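Local coordinates for HcgC (Methanococcus maripaludis S2, PDB 5O4J), which catalyses an S-adenosylmethionine-dependent C-methylation of a pyridinol, probably as a step in building the iron-guanylylpyridinol cofactor of [Fe]-hydrogenase, at residues 1-4 against 5-9; 70-74 against 75-79; 87-91 against 92-96; 203-206 against 207-210. One frame throughout, in Å; residues are numbered along the deposited sequence.

Contact 1 (1-4 against 5-9). With 9KH (6-carboxy methyl-4-hydroxy-2-pyridinol), chain K; SAH (S-adenosyl-L-homocysteine), chain J.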
# COMPACT_ATOMS: atom_id res chain seq x y z
N MET A 1 -10.49 -5.75 -27.64
CA MET A 1 -11.26 -5.37 -26.43
C MET A 1 -12.70 -5.90 -26.55
O MET A 1 -13.35 -5.69 -27.57
CB MET A 1 -11.25 -3.85 -26.25
CG MET A 1 -11.00 -3.38 -24.83
SD MET A 1 -12.51 -3.28 -23.86
CE MET A 1 -13.21 -1.77 -24.51
N ASN A 2 -13.19 -6.58 -25.51
CA ASN A 2 -14.44 -7.31 -25.60
C ASN A 2 -15.28 -7.06 -24.35
O ASN A 2 -15.00 -6.16 -23.55
CB ASN A 2 -14.17 -8.81 -25.83
CG ASN A 2 -13.40 -9.44 -24.69
OD1 ASN A 2 -13.99 -10.00 -23.76
ND2 ASN A 2 -12.08 -9.35 -24.75
N TYR A 3 -16.33 -7.84 -24.20
CA TYR A 3 -17.25 -7.74 -23.07
C TYR A 3 -16.98 -8.87 -22.09
O TYR A 3 -16.28 -9.83 -22.40
CB TYR A 3 -18.70 -7.80 -23.56
CG TYR A 3 -19.10 -6.59 -24.39
CD1 TYR A 3 -19.05 -5.31 -23.84
CD2 TYR A 3 -19.51 -6.72 -25.71
CE1 TYR A 3 -19.41 -4.20 -24.58
CE2 TYR A 3 -19.88 -5.61 -26.46
CZ TYR A 3 -19.82 -4.36 -25.88
OH TYR A 3 -20.17 -3.24 -26.61
N GLY A 4 -17.50 -8.70 -20.87
CA GLY A 4 -17.35 -9.71 -19.84
C GLY A 4 -18.53 -10.66 -19.78
O GLY A 4 -18.88 -11.29 -20.78
N ILE A 5 -19.12 -10.78 -18.59
CA ILE A 5 -20.24 -11.68 -18.37
C ILE A 5 -21.48 -11.19 -19.12
O ILE A 5 -22.28 -11.98 -19.61
CB ILE A 5 -20.49 -11.81 -16.86
CG1 ILE A 5 -19.30 -12.49 -16.20
CG2 ILE A 5 -21.79 -12.56 -16.56
CD1 ILE A 5 -19.30 -12.43 -14.70
N THR A 6 -21.65 -9.87 -19.19
CA THR A 6 -22.69 -9.26 -20.00
C THR A 6 -22.06 -8.10 -20.76
O THR A 6 -20.88 -7.78 -20.56
CB THR A 6 -23.86 -8.75 -19.16
OG1 THR A 6 -23.45 -7.57 -18.45
CG2 THR A 6 -24.35 -9.81 -18.18
N GLU A 7 -22.84 -7.46 -21.63
CA GLU A 7 -22.34 -6.30 -22.35
C GLU A 7 -22.28 -5.05 -21.48
O GLU A 7 -21.81 -4.01 -21.96
CB GLU A 7 -23.20 -6.05 -23.59
CG GLU A 7 -23.03 -7.12 -24.65
CD GLU A 7 -23.77 -6.82 -25.93
OE1 GLU A 7 -23.60 -7.57 -26.90
OE2 GLU A 7 -24.52 -5.81 -25.96
N SER A 8 -22.71 -5.12 -20.22
CA SER A 8 -22.56 -4.00 -19.31
C SER A 8 -21.15 -3.87 -18.77
O SER A 8 -20.84 -2.85 -18.15
CB SER A 8 -23.52 -4.12 -18.13
OG SER A 8 -24.86 -3.96 -18.56
N VAL A 9 -20.30 -4.88 -18.94
CA VAL A 9 -18.96 -4.87 -18.39
C VAL A 9 -17.96 -5.14 -19.50
O VAL A 9 -18.20 -5.97 -20.38
CB VAL A 9 -18.82 -5.89 -17.24
CG1 VAL A 9 -17.44 -5.80 -16.63
CG2 VAL A 9 -19.87 -5.62 -16.18
C2 9KH K . -21.38 -8.70 -11.36
C3 9KH K . -20.15 -8.81 -10.73
C4 9KH K . -19.00 -8.96 -11.48
C6 9KH K . -20.25 -8.89 -13.47
O1 9KH K . -22.51 -8.55 -10.63
N5 9KH K . -19.06 -9.00 -12.82
C7 9KH K . -21.43 -8.74 -12.75
O8 9KH K . -20.27 -8.94 -14.82
C9 9KH K . -20.07 -8.76 -9.22
C10 9KH K . -17.66 -9.08 -10.80
C12 9KH K . -17.44 -10.45 -10.22
O13 9KH K . -16.74 -10.51 -9.20
O14 9KH K . -17.94 -11.46 -10.77
N SAH J . -22.59 -11.74 -7.82
CA SAH J . -22.22 -13.09 -8.34
CB SAH J . -21.75 -12.93 -9.79
CG SAH J . -22.91 -12.84 -10.77
SD SAH J . -22.37 -12.84 -12.45
C SAH J . -21.15 -13.73 -7.51
O SAH J . -20.59 -14.77 -7.91
OXT SAH J . -20.85 -13.20 -6.42
C5' SAH J . -23.90 -12.85 -13.36
C4' SAH J . -24.45 -14.26 -13.52
O4' SAH J . -25.85 -14.18 -13.81
C3' SAH J . -23.85 -14.99 -14.70
O3' SAH J . -23.91 -16.39 -14.44
C2' SAH J . -24.76 -14.60 -15.85
O2' SAH J . -24.77 -15.55 -16.93
C1' SAH J . -26.11 -14.54 -15.17
N9 SAH J . -27.05 -13.55 -15.73
C8 SAH J . -26.78 -12.31 -16.19
N7 SAH J . -27.92 -11.69 -16.59
C5 SAH J . -28.94 -12.54 -16.36
C6 SAH J . -30.41 -12.52 -16.55
N6 SAH J . -31.00 -11.42 -17.08
N1 SAH J . -31.11 -13.61 -16.19
C2 SAH J . -30.52 -14.69 -15.67
N3 SAH J . -29.19 -14.78 -15.47
C4 SAH J . -28.37 -13.75 -15.79
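The methylene CG of Glu7 sits over one face of the Tyr3 ring, 4.0 Å from its centroid, a CH-pi contact. The approach is 21° off the ring normal and displaced toward the rim, so CD2 and CE2 are the ring atoms met most closely. Beyond CG the Glu7 chain runs out extended, and its carboxylate plane stays within 29° of the ring plane in a loose stack. Tyr3 CG lies anti to its own carbonyl carbon (chi1 -67°), which turns the ring toward the returning chain. There the carbonyl oxygen of Val9 lies in the ring plane at the edge, 3.6 Å from Tyr3 CD1. The same oxygen accepts the hydrogen bond from Gly4 N at 2.9 Å, with the donor standing above the carbonyl plane. This bond closes the tip of a beta hairpin that joins strands 2-3 and 10-13, the chain reversing through a type I turn from Thr6 to Val9. An ST turn stiffens the bend, since Thr6 OG1 takes the backbone N-H of Ser8 at 3.1 Å. Ile5 and Val9 line the ligand pocket: Ile5 CB and Val9 CG2 lie 3.5 and 3.6 Å from O8 of the pyridinol. Ile5 CG2 also rests 3.7 Å from the ribose C2' of S-adenosylhomocysteine. That ligand is hydrogen-bonded by Leu52 N, Ser53 N and Thr177 N of the second subunit, whose Ile115 also packs on Val9.

Contact 2 (70-74 against 75-79). With SAH (S-adenosyl-L-homocysteine), chain E.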
# COMPACT_ATOMS: atom_id res chain seq x y z
N ILE A 70 28.19 -18.43 -23.35
CA ILE A 70 27.28 -18.53 -22.21
C ILE A 70 27.55 -19.86 -21.53
O ILE A 70 27.60 -20.90 -22.18
CB ILE A 70 25.81 -18.44 -22.66
CG1 ILE A 70 25.39 -16.98 -22.85
CG2 ILE A 70 24.88 -19.16 -21.66
CD1 ILE A 70 24.70 -16.35 -21.64
N VAL A 71 27.70 -19.82 -20.20
CA VAL A 71 27.87 -21.03 -19.41
C VAL A 71 26.69 -21.12 -18.46
O VAL A 71 26.36 -20.15 -17.78
CB VAL A 71 29.19 -21.03 -18.62
CG1 VAL A 71 29.29 -22.29 -17.74
CG2 VAL A 71 30.38 -20.93 -19.57
N ASP A 72 26.06 -22.29 -18.43
CA ASP A 72 25.00 -22.53 -17.46
C ASP A 72 25.12 -23.95 -16.93
O ASP A 72 25.46 -24.88 -17.66
CB ASP A 72 23.62 -22.33 -18.06
CG ASP A 72 22.59 -21.99 -16.99
OD1 ASP A 72 22.18 -22.90 -16.24
OD2 ASP A 72 22.24 -20.80 -16.87
N ILE A 73 24.84 -24.09 -15.63
CA ILE A 73 24.85 -25.40 -14.99
C ILE A 73 23.75 -26.29 -15.55
O ILE A 73 23.85 -27.52 -15.46
CB ILE A 73 24.74 -25.22 -13.46
CG1 ILE A 73 25.12 -26.51 -12.74
CG2 ILE A 73 23.34 -24.76 -13.05
CD1 ILE A 73 25.39 -26.31 -11.27
N GLN A 74 22.70 -25.71 -16.14
CA GLN A 74 21.60 -26.46 -16.72
C GLN A 74 21.83 -26.63 -18.22
O GLN A 74 21.72 -25.65 -18.96
CB GLN A 74 20.27 -25.73 -16.48
CG GLN A 74 19.92 -25.52 -15.02
CD GLN A 74 19.32 -26.76 -14.38
OE1 GLN A 74 18.64 -27.55 -15.05
NE2 GLN A 74 19.55 -26.93 -13.09
N PRO A 75 22.14 -27.84 -18.71
CA PRO A 75 22.38 -27.98 -20.15
C PRO A 75 21.18 -27.62 -21.02
O PRO A 75 21.38 -27.14 -22.14
CB PRO A 75 22.78 -29.46 -20.30
CG PRO A 75 22.33 -30.12 -19.06
CD PRO A 75 22.39 -29.09 -17.98
N HIS A 76 19.95 -27.83 -20.55
CA HIS A 76 18.80 -27.55 -21.41
C HIS A 76 18.62 -26.07 -21.67
O HIS A 76 17.86 -25.71 -22.58
CB HIS A 76 17.52 -28.14 -20.81
CG HIS A 76 16.92 -27.32 -19.71
ND1 HIS A 76 17.40 -27.33 -18.42
CD2 HIS A 76 15.85 -26.49 -19.71
CE1 HIS A 76 16.67 -26.53 -17.67
NE2 HIS A 76 15.72 -26.00 -18.43
N LEU A 77 19.30 -25.19 -20.93
CA LEU A 77 19.15 -23.77 -21.21
C LEU A 77 19.86 -23.34 -22.48
O LEU A 77 19.77 -22.16 -22.84
CB LEU A 77 19.64 -22.95 -20.02
CG LEU A 77 18.59 -22.82 -18.91
CD1 LEU A 77 19.20 -22.14 -17.70
CD2 LEU A 77 17.37 -22.03 -19.39
N LYS A 78 20.54 -24.25 -23.17
CA LYS A 78 20.96 -23.96 -24.54
C LYS A 78 19.78 -23.49 -25.38
O LYS A 78 19.96 -22.71 -26.32
CB LYS A 78 21.61 -25.19 -25.18
CG LYS A 78 20.71 -26.43 -25.19
CD LYS A 78 21.20 -27.47 -26.19
CE LYS A 78 20.80 -28.88 -25.78
NZ LYS A 78 19.32 -29.07 -25.71
N ASP A 79 18.57 -23.96 -25.05
CA ASP A 79 17.37 -23.60 -25.79
C ASP A 79 16.96 -22.14 -25.60
O ASP A 79 16.10 -21.67 -26.35
CB ASP A 79 16.18 -24.50 -25.38
CG ASP A 79 16.47 -25.98 -25.55
OD1 ASP A 79 17.18 -26.34 -26.51
OD2 ASP A 79 15.94 -26.79 -24.75
N SAH E . 20.15 -12.52 -12.10
CA SAH E . 19.46 -13.21 -13.23
CB SAH E . 18.82 -14.51 -12.72
CG SAH E . 19.87 -15.61 -12.55
SD SAH E . 19.12 -17.16 -12.11
C SAH E . 18.38 -12.36 -13.83
O SAH E . 17.70 -12.83 -14.78
OXT SAH E . 18.21 -11.23 -13.35
C5' SAH E . 20.53 -18.23 -12.08
C4' SAH E . 20.97 -18.68 -13.46
O4' SAH E . 22.34 -19.11 -13.39
C3' SAH E . 20.19 -19.90 -13.93
O3' SAH E . 20.12 -19.94 -15.37
C2' SAH E . 21.02 -21.03 -13.37
O2' SAH E . 20.80 -22.29 -14.01
C1' SAH E . 22.42 -20.52 -13.60
N9 SAH E . 23.41 -21.04 -12.64
C8 SAH E . 23.23 -21.24 -11.31
N7 SAH E . 24.38 -21.70 -10.76
C5 SAH E . 25.30 -21.76 -11.74
C6 SAH E . 26.72 -22.15 -11.84
N6 SAH E . 27.39 -22.57 -10.74
N1 SAH E . 27.30 -22.08 -13.05
C2 SAH E . 26.65 -21.66 -14.15
N3 SAH E . 25.36 -21.29 -14.14
C4 SAH E . 24.66 -21.33 -12.98
O HOH W 1 19.14 -29.42 -17.82
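Gln74 and Leu77 are tied by the backbone as strand 65-72 gives way to the 3-10 segment 75-79: Leu77 N donates to Gln74 O at 3.2 Å, and Lys78 N and Asp79 N repeat the i-to-i+3 pattern on Pro75 O and His76 O. Leu77 reaches back toward the strand end, its CD1 lying 3.4 Å from Asp72 OD1 and also against the ribose O3' of S-adenosylhomocysteine. The Asp72 carboxylate is held on several sides. Asp72 OD1 uses its anti lone pair for Gln74 N at 2.9 Å, an Asx turn. The ribose O2' hydroxyl donates to the same Asp72 OD1 at 2.7 Å. Asp72 OD2 receives O3' at 2.7 Å and a further bond from Ala50 N, which together fix the rotation of the group. An acidic residue at the end of the second strand, gripping both ribose hydroxyls, is the hallmark of nucleotide binding in a Rossmann-like fold, and strand 65-72 stands here beside the first strand, 42-48. Farther out, Gln74 and His76 run side by side and point the same way. Their amide and imidazole planes are 81° apart, and Gln74 OE1 comes in at the ring edge, 3.4 Å from His76 CE1. This pairing depends on a bend in the glutamine at chi2 (-80°), which curls its amide toward the imidazole. A water in the ring plane, 2.8 Å from His76 ND1, also accepts from His76 N and gives a weak bond to Gln74 OE1, while His76 NE2 pairs with the carbonyl oxygen of Val212.

Contact 3 (87-91 against 92-96). With SAH (S-adenosyl-L-homocysteine), chain E.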
# COMPACT_ATOMS: atom_id res chain seq x y z
N LYS A 87 28.09 -19.13 -28.25
CA LYS A 87 28.43 -20.50 -27.90
C LYS A 87 27.88 -20.84 -26.52
O LYS A 87 27.95 -20.03 -25.60
CB LYS A 87 29.95 -20.68 -27.94
CG LYS A 87 30.51 -21.92 -27.24
CD LYS A 87 30.20 -23.21 -27.99
CE LYS A 87 31.30 -23.56 -28.98
NZ LYS A 87 31.01 -24.82 -29.72
N PHE A 88 27.32 -22.04 -26.38
CA PHE A 88 26.82 -22.51 -25.09
C PHE A 88 27.70 -23.63 -24.57
O PHE A 88 28.04 -24.56 -25.31
CB PHE A 88 25.38 -23.01 -25.18
CG PHE A 88 24.80 -23.45 -23.86
CD1 PHE A 88 24.16 -22.55 -23.03
CD2 PHE A 88 24.89 -24.77 -23.45
CE1 PHE A 88 23.63 -22.94 -21.82
CE2 PHE A 88 24.36 -25.18 -22.24
CZ PHE A 88 23.73 -24.26 -21.42
N MET A 89 28.02 -23.56 -23.28
CA MET A 89 28.77 -24.60 -22.59
C MET A 89 28.07 -24.88 -21.28
O MET A 89 27.72 -23.95 -20.56
CB MET A 89 30.20 -24.17 -22.29
CG MET A 89 31.12 -24.02 -23.48
SD MET A 89 32.81 -24.17 -22.86
CE MET A 89 33.26 -22.50 -22.50
N ASP A 90 27.86 -26.16 -20.96
CA ASP A 90 27.40 -26.43 -19.61
C ASP A 90 28.59 -26.38 -18.66
O ASP A 90 29.76 -26.40 -19.07
CB ASP A 90 26.67 -27.78 -19.53
CG ASP A 90 27.55 -28.96 -19.91
OD1 ASP A 90 28.62 -29.14 -19.29
OD2 ASP A 90 27.15 -29.72 -20.82
N LEU A 91 28.28 -26.24 -17.37
CA LEU A 91 29.33 -26.03 -16.38
C LEU A 91 30.35 -27.16 -16.42
O LEU A 91 31.56 -26.92 -16.30
CB LEU A 91 28.71 -25.88 -15.00
CG LEU A 91 29.65 -25.49 -13.86
CD1 LEU A 91 30.33 -24.17 -14.15
CD2 LEU A 91 28.89 -25.41 -12.55
N ASN A 92 29.89 -28.40 -16.58
CA ASN A 92 30.81 -29.53 -16.65
C ASN A 92 31.75 -29.40 -17.85
O ASN A 92 32.95 -29.65 -17.73
CB ASN A 92 30.03 -30.84 -16.73
CG ASN A 92 30.23 -31.71 -15.50
OD1 ASN A 92 31.20 -32.46 -15.41
ND2 ASN A 92 29.31 -31.61 -14.55
N LYS A 93 31.21 -29.03 -19.01
CA LYS A 93 32.05 -28.89 -20.20
C LYS A 93 33.07 -27.78 -20.03
O LYS A 93 34.20 -27.88 -20.52
CB LYS A 93 31.18 -28.63 -21.43
CG LYS A 93 31.97 -28.56 -22.73
CD LYS A 93 31.12 -28.10 -23.90
CE LYS A 93 31.96 -28.05 -25.17
NZ LYS A 93 31.18 -27.58 -26.35
N LEU A 94 32.69 -26.69 -19.36
CA LEU A 94 33.65 -25.62 -19.10
C LEU A 94 34.77 -26.11 -18.20
O LEU A 94 35.95 -25.94 -18.51
CB LEU A 94 32.95 -24.43 -18.45
CG LEU A 94 33.90 -23.35 -17.93
CD1 LEU A 94 34.37 -22.46 -19.07
CD2 LEU A 94 33.27 -22.56 -16.81
N GLN A 95 34.40 -26.69 -17.06
CA GLN A 95 35.39 -27.10 -16.08
C GLN A 95 36.33 -28.15 -16.65
O GLN A 95 37.49 -28.24 -16.23
CB GLN A 95 34.68 -27.61 -14.83
CG GLN A 95 34.02 -26.48 -14.05
CD GLN A 95 33.40 -26.93 -12.74
OE1 GLN A 95 32.77 -27.99 -12.67
NE2 GLN A 95 33.56 -26.12 -11.70
N LEU A 96 35.86 -28.95 -17.61
CA LEU A 96 36.74 -29.89 -18.29
C LEU A 96 37.63 -29.19 -19.31
O LEU A 96 38.82 -29.51 -19.42
CB LEU A 96 35.90 -30.98 -18.97
CG LEU A 96 36.67 -32.08 -19.72
CD1 LEU A 96 37.49 -32.94 -18.78
CD2 LEU A 96 35.69 -32.93 -20.50
N SAH E . 20.15 -12.52 -12.10
CA SAH E . 19.46 -13.21 -13.23
CB SAH E . 18.82 -14.51 -12.72
CG SAH E . 19.87 -15.61 -12.55
SD SAH E . 19.12 -17.16 -12.11
C SAH E . 18.38 -12.36 -13.83
O SAH E . 17.70 -12.83 -14.78
OXT SAH E . 18.21 -11.23 -13.35
C5' SAH E . 20.53 -18.23 -12.08
C4' SAH E . 20.97 -18.68 -13.46
O4' SAH E . 22.34 -19.11 -13.39
C3' SAH E . 20.19 -19.90 -13.93
O3' SAH E . 20.12 -19.94 -15.37
C2' SAH E . 21.02 -21.03 -13.37
O2' SAH E . 20.80 -22.29 -14.01
C1' SAH E . 22.42 -20.52 -13.60
N9 SAH E . 23.41 -21.04 -12.64
C8 SAH E . 23.23 -21.24 -11.31
N7 SAH E . 24.38 -21.70 -10.76
C5 SAH E . 25.30 -21.76 -11.74
C6 SAH E . 26.72 -22.15 -11.84
N6 SAH E . 27.39 -22.57 -10.74
N1 SAH E . 27.30 -22.08 -13.05
C2 SAH E . 26.65 -21.66 -14.15
N3 SAH E . 25.36 -21.29 -14.14
C4 SAH E . 24.66 -21.33 -12.98
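Asp90 caps the helix that starts directly after strand 87-90: its OD1 accepts the backbone N-H of Lys93 at 2.6 Å, met nearly head-on along the C-O bond. This N-cap marks a strand-to-helix turn within the Rossmann-like domain, the short axes of 87-90 and 92-96 standing 89° apart. A torsion of 61° about chi1 sets the carboxylate between its own backbone N and carbonyl carbon, from where OD1 can face the helix start. The first helical bonds follow, Leu94 N to Asp90 O at 3.0 Å and Gln95 N to Leu91 O at 2.9 Å. A negative group here would probably be favoured by the helix dipole. Outward from the cap, Met89 crosses Leu94 at about a right angle, and its methyl CE touches Leu94 CD1 at 3.6 Å. The fully extended Lys93 also crosses Met89, with its CD 4.1 Å from Met89 CG. Its ammonium ends 4.4 Å from NZ of Lys87, an approach of like charges that is probably unfavourable unless solvent screens it. On another side Leu91 packs on Ile73 and Leu122 and meets the adenine of S-adenosylhomocysteine, where its CD2 lies 3.7 Å from N6.

Contact 4 (203-206 against 207-210)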
# COMPACT_ATOMS: atom_id res chain seq x y z
N PRO A 203 -3.50 -9.81 -12.55
CA PRO A 203 -2.13 -10.00 -13.06
C PRO A 203 -2.02 -11.38 -13.67
O PRO A 203 -2.33 -12.38 -13.02
CB PRO A 203 -1.27 -9.87 -11.80
CG PRO A 203 -2.15 -10.37 -10.69
CD PRO A 203 -3.59 -10.15 -11.11
N ASN A 204 -1.62 -11.43 -14.94
CA ASN A 204 -1.54 -12.71 -15.64
C ASN A 204 -0.20 -13.38 -15.32
O ASN A 204 0.67 -13.56 -16.17
CB ASN A 204 -1.74 -12.51 -17.12
CG ASN A 204 -3.16 -12.17 -17.44
OD1 ASN A 204 -4.07 -12.87 -16.99
ND2 ASN A 204 -3.37 -11.08 -18.17
N LEU A 205 -0.09 -13.77 -14.05
CA LEU A 205 1.15 -14.30 -13.50
C LEU A 205 1.01 -15.78 -13.16
O LEU A 205 -0.09 -16.29 -12.89
CB LEU A 205 1.57 -13.52 -12.26
CG LEU A 205 2.00 -12.08 -12.53
CD1 LEU A 205 2.20 -11.31 -11.24
CD2 LEU A 205 3.30 -12.10 -13.33
N LYS A 206 2.14 -16.45 -13.19
CA LYS A 206 2.28 -17.83 -12.73
C LYS A 206 3.75 -18.04 -12.40
O LYS A 206 4.57 -17.14 -12.56
CB LYS A 206 1.79 -18.82 -13.78
CG LYS A 206 2.61 -18.77 -15.07
CD LYS A 206 2.30 -19.94 -16.00
CE LYS A 206 2.95 -21.22 -15.48
NZ LYS A 206 2.47 -22.41 -16.22
N TYR A 207 4.07 -19.24 -11.94
CA TYR A 207 5.44 -19.55 -11.55
C TYR A 207 6.22 -19.93 -12.81
O TYR A 207 6.52 -21.10 -13.08
CB TYR A 207 5.44 -20.64 -10.49
CG TYR A 207 6.80 -21.07 -10.03
CD1 TYR A 207 7.72 -20.13 -9.58
CD2 TYR A 207 7.16 -22.40 -10.02
CE1 TYR A 207 8.98 -20.53 -9.14
CE2 TYR A 207 8.41 -22.80 -9.59
CZ TYR A 207 9.31 -21.87 -9.15
OH TYR A 207 10.55 -22.28 -8.72
N PHE A 208 6.52 -18.90 -13.63
CA PHE A 208 7.22 -19.12 -14.89
C PHE A 208 8.55 -19.82 -14.66
O PHE A 208 9.02 -20.59 -15.51
CB PHE A 208 7.51 -17.79 -15.59
CG PHE A 208 6.31 -16.93 -15.83
CD1 PHE A 208 5.42 -17.21 -16.84
CD2 PHE A 208 6.10 -15.80 -15.05
CE1 PHE A 208 4.32 -16.40 -17.07
CE2 PHE A 208 5.01 -14.99 -15.27
CZ PHE A 208 4.12 -15.28 -16.27
N GLU A 209 9.21 -19.50 -13.56
CA GLU A 209 10.50 -20.11 -13.25
C GLU A 209 10.40 -21.63 -13.24
O GLU A 209 11.32 -22.33 -13.69
CB GLU A 209 10.96 -19.55 -11.91
CG GLU A 209 12.17 -20.17 -11.29
CD GLU A 209 12.39 -19.63 -9.89
OE1 GLU A 209 12.56 -18.40 -9.76
OE2 GLU A 209 12.35 -20.43 -8.92
N GLY A 210 9.28 -22.17 -12.74
CA GLY A 210 9.09 -23.61 -12.74
C GLY A 210 9.06 -24.20 -14.14
O GLY A 210 9.56 -25.30 -14.37
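Tyr207 follows Lys206 at the centre of an inverse gamma turn, closed by a weak bond in which Phe208 N donates to Lys206 O at 2.8 Å with an angle of only 135°. Its side chain leaves the backbone away from 203-206, and Gly210 N lies above one face of the ring. The phenol oxygen donates to Glu209 OE2 at 2.6 Å, arriving from above the carboxylate plane, and also pairs with Thr11 OG1 of the second subunit. Next comes Phe208, which turns back over the loop and carries most of the side-chain packing. Lys206 CG lies over a face of its ring, 3.9 Å from the centroid, in a CH-pi contact displaced toward CE1. The lysine reaches this spot because chi1 of 63° places CG between its own backbone N and carbonyl carbon, while a later bend at chi3 leads NZ to a salt bridge with Glu224. Leu205 crosses the phenylalanine at about a right angle, and its CD2 meets the ring edge 3.9 Å from Phe208 CE2. Near the same plane Asn204 O lies 3.9 Å from CZ. Glu209 follows, its OE1 bonded to Tyr200 OH of the second subunit. Gly210 N then donates to Tyr207 O at 3.0 Å, continuing the chain into helix 208-213, which the contact joins to strand 198-203 at the subunit interface. Lys206 N is a buried donor beside the Phe208 ring with no partner in the model, a probable cost set against the ring packing and the polar ties of Asn204 ND2 to Ser228 O and Thr231 OG1.

Overall arrangement
Along the chain the four contacts come in series. Contacts 1 and 3 lie on opposite sides of the chain's centre, 53 Å apart between centres, with contact 4 between them, 26 Å from contact 1. Contacts 2 and 3 form a compact pair, centres 9 Å apart, on the neighbouring parallel strands 65-72 and 87-90 of the seven-stranded sheet, and line the S-adenosylhomocysteine pocket of their own chain. Contact 4 leaves strand 198-203 of the antiparallel sheet that also holds the hairpin of contact 1. Because contact 1 meets a pyridinol and an S-adenosylhomocysteine held by the second subunit, each active site probably combines a nucleotide-binding domain with a hairpin lent by its partner.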